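Side-chain contacts in Lic11098 (Leptospira interrogans serogroup Icterohaemorrhagiae serovar copenhageni, PDB 4U08), which is of unknown function but belongs to the leucine-rich repeat proteins and is regarded as a possible virulence factor of this pathogenic spirochaete: residues L140-N145 / K152-L157; T263-E268 / E290-L295. All coordinates share one frame; numbering follows the deposited sequence.

How the contacts relate
Both contacts are side-chain packing within a leucine-rich repeat solenoid, in different directions. Contact 1 lies inside a single turn of the coil, where residues at and just past the end of strand 139-141 pack on the 3-10 segment 152-156 and the residue after it. Contact 2 joins two successive turns: residues 263-268 and 290-295 both follow their strands, in neighbouring repeats, so the packing runs along the axis of the coil. The centres of contact 1 and contact 2 are about 36 Å apart. The nearest atoms of contact 1 and contact 2 are about 29 Å apart. In contact 1 the side chain of L142 is about 12 Å from a bound zinc ion and that of L140 about 13 Å from a bound calcium ion, too far to be ligands.

Contact 1: residues L140-N145 / K152-L157; sequences LYLGHN and KEIGQL
L140 and L142 meet I154 and L157 inside one turn of a leucine-rich repeat solenoid, where the strand side of the coil faces its 3-10 side. The contact across the segments is wholly apolar. L140 CD2 touches two residues, 3.7 Å from I154 CD1 and 3.9 Å from L157 CD1, and I154 CD1 likewise meets both leucines of the strand side. In L140, chi1 of 179° carries CG inward and the second torsion leaves CD2 facing I154 and L157; its side chain slants over that of I154 and runs at about a right angle to that of L157. L142 meets I154 tip to tip, CD1 to CD1 at 4.1 Å. Branched aliphatic residues suit these buried places because their methyl groups fill the interior without leaving a polar atom to satisfy.

No hydrogen bond crosses between the segments; the polar bonds shape each one separately. The 3-10 segment carries backbone bonds from G155 N to K152 O and from Q156 N to E153 O, while K152 NZ forms a salt bridge with E153 OE1. N145 is the asparagine of the repeat's LxxLxLxxNxL pattern: its amide also bonds to L119 O and L124 N, and N168 ND2 reaches L142 O, so asparagines link successive turns in a ladder. Within the turn, N145 ND2 donates to L142 O at 3.0 Å; the bond is nearly straight (170°), yet the nitrogen stands 68° out of the carbonyl plane.

Contact 2: residues T263-E268 / E290-L295; sequences TTLPKE and ENIGQL
The side-chain amide of N291 lies with one face against K267, whose CB and backbone O both stand over it, at a junction between consecutive turns of a leucine-rich repeat solenoid. CB is nearest the nitrogen end of the amide, 3.4 Å from N291 ND2, and K267 O sits above the carbonyl carbon, 3.2 Å from N291 CG. On the opposite face is the aliphatic part of the adjoining residue, with E290 CG 3.7 Å from N291 ND2. At the edges, neither ND2 nor OD1 makes a hydrogen bond across the contact; OD1 and K267 O are two acceptors that merely lie near each other. The amide is therefore sandwiched by packing, and a flat group suits a place with K267 on one face and the E290 methylene on the other.

The same carbonyl also reaches the start of the side chain, K267 O to N291 CB 3.1 Å. Of the lysine side chain it is CB that meets the amide, alongside the backbone O: CG falls between the backbone N and the carbonyl carbon (chi1 58°), and the extended chain beyond it leads away, as suits an exposed residue whose charge can stay in solvent.

Deeper in the coil the contact is apolar. Two buried branched residues from neighbouring turns, L265 and I292, cross at a slant, and L265 also leans on L280. Backbone bonding between T263 and T286, equivalent positions one 23-residue repeat apart, keeps the turns in step. The 3-10 segment 290-294 has backbone bonds such as Q294 N to N291 O at 3.0 Å. In the interior, L265 CD1 approaches I292 CD1 to 4.2 Å.

Contact 1: residues L140-N145 / K152-L157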
loop_
_atom_site.group_PDB
_atom_site.type_symbol
_atom_site.label_atom_id
_atom_site.label_comp_id
_atom_site.label_asym_id
_atom_site.label_seq_id
_atom_site.Cartn_x
_atom_site.Cartn_y
_atom_site.Cartn_z
ATOM N N LEU A 140 -12.195 -1.921 -6.901
ATOM C CA LEU A 140 -12.463 -0.605 -7.487
ATOM C C LEU A 140 -11.221 0.264 -7.445
ATOM O O LEU A 140 -10.777 0.630 -6.364
ATOM C CB LEU A 140 -13.620 0.058 -6.717
ATOM C CG LEU A 140 -14.048 1.470 -7.163
ATOM C CD1 LEU A 140 -14.396 1.514 -8.663
ATOM C CD2 LEU A 140 -15.223 1.929 -6.330
ATOM N N TYR A 141 -10.658 0.586 -8.605
ATOM C CA TYR A 141 -9.463 1.420 -8.695
ATOM C C TYR A 141 -9.819 2.785 -9.248
ATOM O O TYR A 141 -10.288 2.884 -10.384
ATOM C CB TYR A 141 -8.402 0.748 -9.594
ATOM C CG TYR A 141 -7.925 -0.581 -9.053
ATOM C CD1 TYR A 141 -7.333 -0.675 -7.794
ATOM C CD2 TYR A 141 -8.031 -1.742 -9.811
ATOM C CE1 TYR A 141 -6.876 -1.893 -7.299
ATOM C CE2 TYR A 141 -7.541 -2.962 -9.340
ATOM C CZ TYR A 141 -6.966 -3.030 -8.081
ATOM O OH TYR A 141 -6.494 -4.220 -7.589
ATOM N N LEU A 142 -9.602 3.824 -8.453
ATOM C CA LEU A 142 -9.904 5.225 -8.817
ATOM C C LEU A 142 -8.682 6.124 -8.671
ATOM O O LEU A 142 -8.798 7.352 -8.695
ATOM C CB LEU A 142 -11.069 5.765 -7.957
ATOM C CG LEU A 142 -12.409 5.072 -8.118
ATOM C CD1 LEU A 142 -13.296 5.324 -6.901
ATOM C CD2 LEU A 142 -13.079 5.471 -9.421
ATOM N N GLY A 143 -7.514 5.506 -8.508
ATOM C CA GLY A 143 -6.269 6.241 -8.357
ATOM C C GLY A 143 -5.942 7.141 -9.544
ATOM O O GLY A 143 -6.399 6.874 -10.656
ATOM N N HIS A 144 -5.169 8.208 -9.324
ATOM C CA HIS A 144 -4.734 9.123 -10.400
ATOM C C HIS A 144 -5.905 9.729 -11.175
ATOM O O HIS A 144 -5.988 9.618 -12.393
ATOM C CB HIS A 144 -3.703 8.461 -11.355
ATOM C CG HIS A 144 -2.419 8.084 -10.680
ATOM N ND1 HIS A 144 -2.298 6.862 -10.050
ATOM C CD2 HIS A 144 -1.259 8.765 -10.537
ATOM C CE1 HIS A 144 -1.084 6.837 -9.534
ATOM N NE2 HIS A 144 -0.425 7.959 -9.789
ATOM N N ASN A 145 -6.842 10.327 -10.448
ATOM C CA ASN A 145 -7.988 11.024 -11.025
ATOM C C ASN A 145 -8.009 12.427 -10.434
ATOM O O ASN A 145 -6.956 12.927 -9.996
ATOM C CB ASN A 145 -9.287 10.235 -10.790
ATOM C CG ASN A 145 -9.544 9.236 -11.865
ATOM O OD1 ASN A 145 -9.867 9.608 -12.982
ATOM N ND2 ASN A 145 -9.357 7.950 -11.578
ATOM N N LYS A 152 -20.315 9.527 -0.603
ATOM C CA LYS A 152 -20.551 8.618 0.527
ATOM C C LYS A 152 -21.129 7.269 0.094
ATOM O O LYS A 152 -20.995 6.311 0.853
ATOM C CB LYS A 152 -21.392 9.284 1.640
ATOM C CG LYS A 152 -22.798 9.635 1.203
ATOM C CD LYS A 152 -23.541 10.370 2.313
ATOM C CE LYS A 152 -24.852 10.930 1.856
ATOM N NZ LYS A 152 -25.625 9.938 1.076
ATOM N N GLU A 153 -21.708 7.188 -1.125
ATOM C CA GLU A 153 -22.312 5.991 -1.739
ATOM C C GLU A 153 -21.291 4.875 -1.897
ATOM O O GLU A 153 -21.677 3.719 -2.086
ATOM C CB GLU A 153 -22.916 6.303 -3.130
ATOM C CG GLU A 153 -24.238 7.078 -3.117
ATOM C CD GLU A 153 -24.275 8.409 -2.376
ATOM O OE1 GLU A 153 -25.254 8.633 -1.629
ATOM O OE2 GLU A 153 -23.293 9.183 -2.460
ATOM N N ILE A 154 -19.996 5.229 -1.866
ATOM C CA ILE A 154 -18.886 4.276 -1.932
ATOM C C ILE A 154 -18.972 3.276 -0.759
ATOM O O ILE A 154 -18.692 2.088 -0.945
ATOM C CB ILE A 154 -17.514 5.022 -2.003
ATOM C CG1 ILE A 154 -16.473 4.172 -2.694
ATOM C CG2 ILE A 154 -17.012 5.563 -0.640
ATOM C CD1 ILE A 154 -16.235 4.659 -4.076
ATOM N N GLY A 155 -19.371 3.776 0.407
ATOM C CA GLY A 155 -19.518 2.984 1.619
ATOM C C GLY A 155 -20.602 1.926 1.525
ATOM O O GLY A 155 -20.630 1.009 2.349
ATOM N N GLN A 156 -21.467 2.011 0.494
ATOM C CA GLN A 156 -22.576 1.057 0.283
ATOM C C GLN A 156 -22.132 -0.246 -0.392
ATOM O O GLN A 156 -22.916 -1.194 -0.441
ATOM C CB GLN A 156 -23.718 1.712 -0.551
ATOM C CG GLN A 156 -24.414 2.914 0.116
ATOM C CD GLN A 156 -25.589 2.568 1.025
ATOM O OE1 GLN A 156 -26.522 3.362 1.186
ATOM N NE2 GLN A 156 -25.576 1.415 1.675
ATOM N N LEU A 157 -20.920 -0.283 -0.971
ATOM C CA LEU A 157 -20.388 -1.444 -1.697
ATOM C C LEU A 157 -20.005 -2.553 -0.702
ATOM O O LEU A 157 -18.845 -2.692 -0.331
ATOM C CB LEU A 157 -19.239 -1.034 -2.617
ATOM C CG LEU A 157 -19.559 0.068 -3.649
ATOM C CD1 LEU A 157 -18.300 0.671 -4.220
ATOM C CD2 LEU A 157 -20.442 -0.450 -4.756
#

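Contact 2: residues T263-E268 / E290-L295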
loop_
_atom_site.group_PDB
_atom_site.type_symbol
_atom_site.label_atom_id
_atom_site.label_comp_id
_atom_site.label_asym_id
_atom_site.label_seq_id
_atom_site.Cartn_x
_atom_site.Cartn_y
_atom_site.Cartn_z
ATOM N N THR A 263 8.423 12.057 18.342
ATOM C CA THR A 263 9.444 12.366 19.351
ATOM C C THR A 263 9.521 11.233 20.358
ATOM O O THR A 263 10.601 10.949 20.890
ATOM C CB THR A 263 9.184 13.736 20.010
ATOM O OG1 THR A 263 7.861 13.769 20.546
ATOM C CG2 THR A 263 9.372 14.890 19.041
ATOM N N THR A 264 8.385 10.553 20.588
ATOM C CA THR A 264 8.332 9.418 21.514
ATOM C C THR A 264 7.361 8.349 20.977
ATOM O O THR A 264 6.542 8.638 20.089
ATOM C CB THR A 264 7.930 9.818 22.985
ATOM O OG1 THR A 264 6.523 10.022 23.097
ATOM C CG2 THR A 264 8.699 11.005 23.554
ATOM N N LEU A 265 7.445 7.133 21.549
ATOM C CA LEU A 265 6.538 6.040 21.197
ATOM C C LEU A 265 5.720 5.690 22.420
ATOM O O LEU A 265 6.297 5.623 23.517
ATOM C CB LEU A 265 7.295 4.782 20.716
ATOM C CG LEU A 265 8.124 4.925 19.437
ATOM C CD1 LEU A 265 8.981 3.693 19.238
ATOM C CD2 LEU A 265 7.230 5.258 18.181
ATOM N N PRO A 266 4.403 5.365 22.279
ATOM C CA PRO A 266 3.625 4.975 23.483
ATOM C C PRO A 266 4.194 3.681 24.066
ATOM O O PRO A 266 4.741 2.882 23.302
ATOM C CB PRO A 266 2.201 4.755 22.928
ATOM C CG PRO A 266 2.377 4.520 21.469
ATOM C CD PRO A 266 3.557 5.368 21.066
ATOM N N LYS A 267 4.093 3.470 25.397
ATOM C CA LYS A 267 4.560 2.220 26.029
ATOM C C LYS A 267 3.805 1.001 25.454
ATOM O O LYS A 267 4.356 -0.096 25.394
ATOM C CB LYS A 267 4.418 2.260 27.558
ATOM C CG LYS A 267 2.990 2.498 28.074
ATOM C CD LYS A 267 2.916 2.456 29.605
ATOM C CE LYS A 267 1.493 2.490 30.102
ATOM N NZ LYS A 267 1.423 2.274 31.565
ATOM N N GLU A 268 2.558 1.220 25.002
ATOM C CA GLU A 268 1.675 0.183 24.436
ATOM C C GLU A 268 2.205 -0.423 23.130
ATOM O O GLU A 268 1.681 -1.446 22.691
ATOM C CB GLU A 268 0.240 0.724 24.239
ATOM C CG GLU A 268 -0.507 1.000 25.539
ATOM C CD GLU A 268 -0.134 2.285 26.266
ATOM O OE1 GLU A 268 0.608 3.116 25.695
ATOM O OE2 GLU A 268 -0.579 2.455 27.421
ATOM N N GLU A 290 10.925 1.147 27.389
ATOM C CA GLU A 290 11.473 -0.167 27.790
ATOM C C GLU A 290 10.665 -1.322 27.139
ATOM O O GLU A 290 11.203 -2.397 26.875
ATOM C CB GLU A 290 11.520 -0.327 29.320
ATOM C CG GLU A 290 10.168 -0.301 30.023
ATOM C CD GLU A 290 10.208 -0.379 31.540
ATOM O OE1 GLU A 290 9.807 0.608 32.200
ATOM O OE2 GLU A 290 10.624 -1.435 32.070
ATOM N N ASN A 291 9.389 -1.046 26.840
ATOM C CA ASN A 291 8.416 -1.960 26.231
ATOM C C ASN A 291 8.800 -2.440 24.836
ATOM O O ASN A 291 8.225 -3.424 24.361
ATOM C CB ASN A 291 7.053 -1.288 26.203
ATOM C CG ASN A 291 6.601 -0.785 27.560
ATOM O OD1 ASN A 291 5.789 -1.434 28.229
ATOM N ND2 ASN A 291 7.163 0.369 28.013
ATOM N N ILE A 292 9.762 -1.762 24.177
ATOM C CA ILE A 292 10.274 -2.137 22.868
ATOM C C ILE A 292 10.760 -3.606 22.886
ATOM O O ILE A 292 10.569 -4.314 21.896
ATOM C CB ILE A 292 11.323 -1.106 22.339
ATOM C CG1 ILE A 292 11.381 -1.084 20.780
ATOM C CG2 ILE A 292 12.718 -1.292 22.966
ATOM C CD1 ILE A 292 10.302 -0.192 20.124
ATOM N N GLY A 293 11.280 -4.056 24.041
ATOM C CA GLY A 293 11.770 -5.421 24.264
ATOM C C GLY A 293 10.727 -6.516 24.167
ATOM O O GLY A 293 11.065 -7.696 24.022
ATOM N N GLN A 294 9.445 -6.141 24.272
ATOM C CA GLN A 294 8.348 -7.109 24.194
ATOM C C GLN A 294 7.993 -7.492 22.747
ATOM O O GLN A 294 7.096 -8.318 22.545
ATOM C CB GLN A 294 7.104 -6.554 24.897
ATOM C CG GLN A 294 7.321 -6.307 26.405
ATOM C CD GLN A 294 6.103 -5.733 27.063
ATOM O OE1 GLN A 294 5.550 -4.710 26.629
ATOM N NE2 GLN A 294 5.668 -6.390 28.130
ATOM N N LEU A 295 8.662 -6.886 21.755
ATOM C CA LEU A 295 8.413 -7.152 20.326
ATOM C C LEU A 295 9.183 -8.405 19.899
ATOM O O LEU A 295 10.151 -8.337 19.151
ATOM C CB LEU A 295 8.734 -5.914 19.479
ATOM C CG LEU A 295 7.883 -4.666 19.797
ATOM C CD1 LEU A 295 8.378 -3.454 19.015
ATOM C CD2 LEU A 295 6.406 -4.911 19.491
#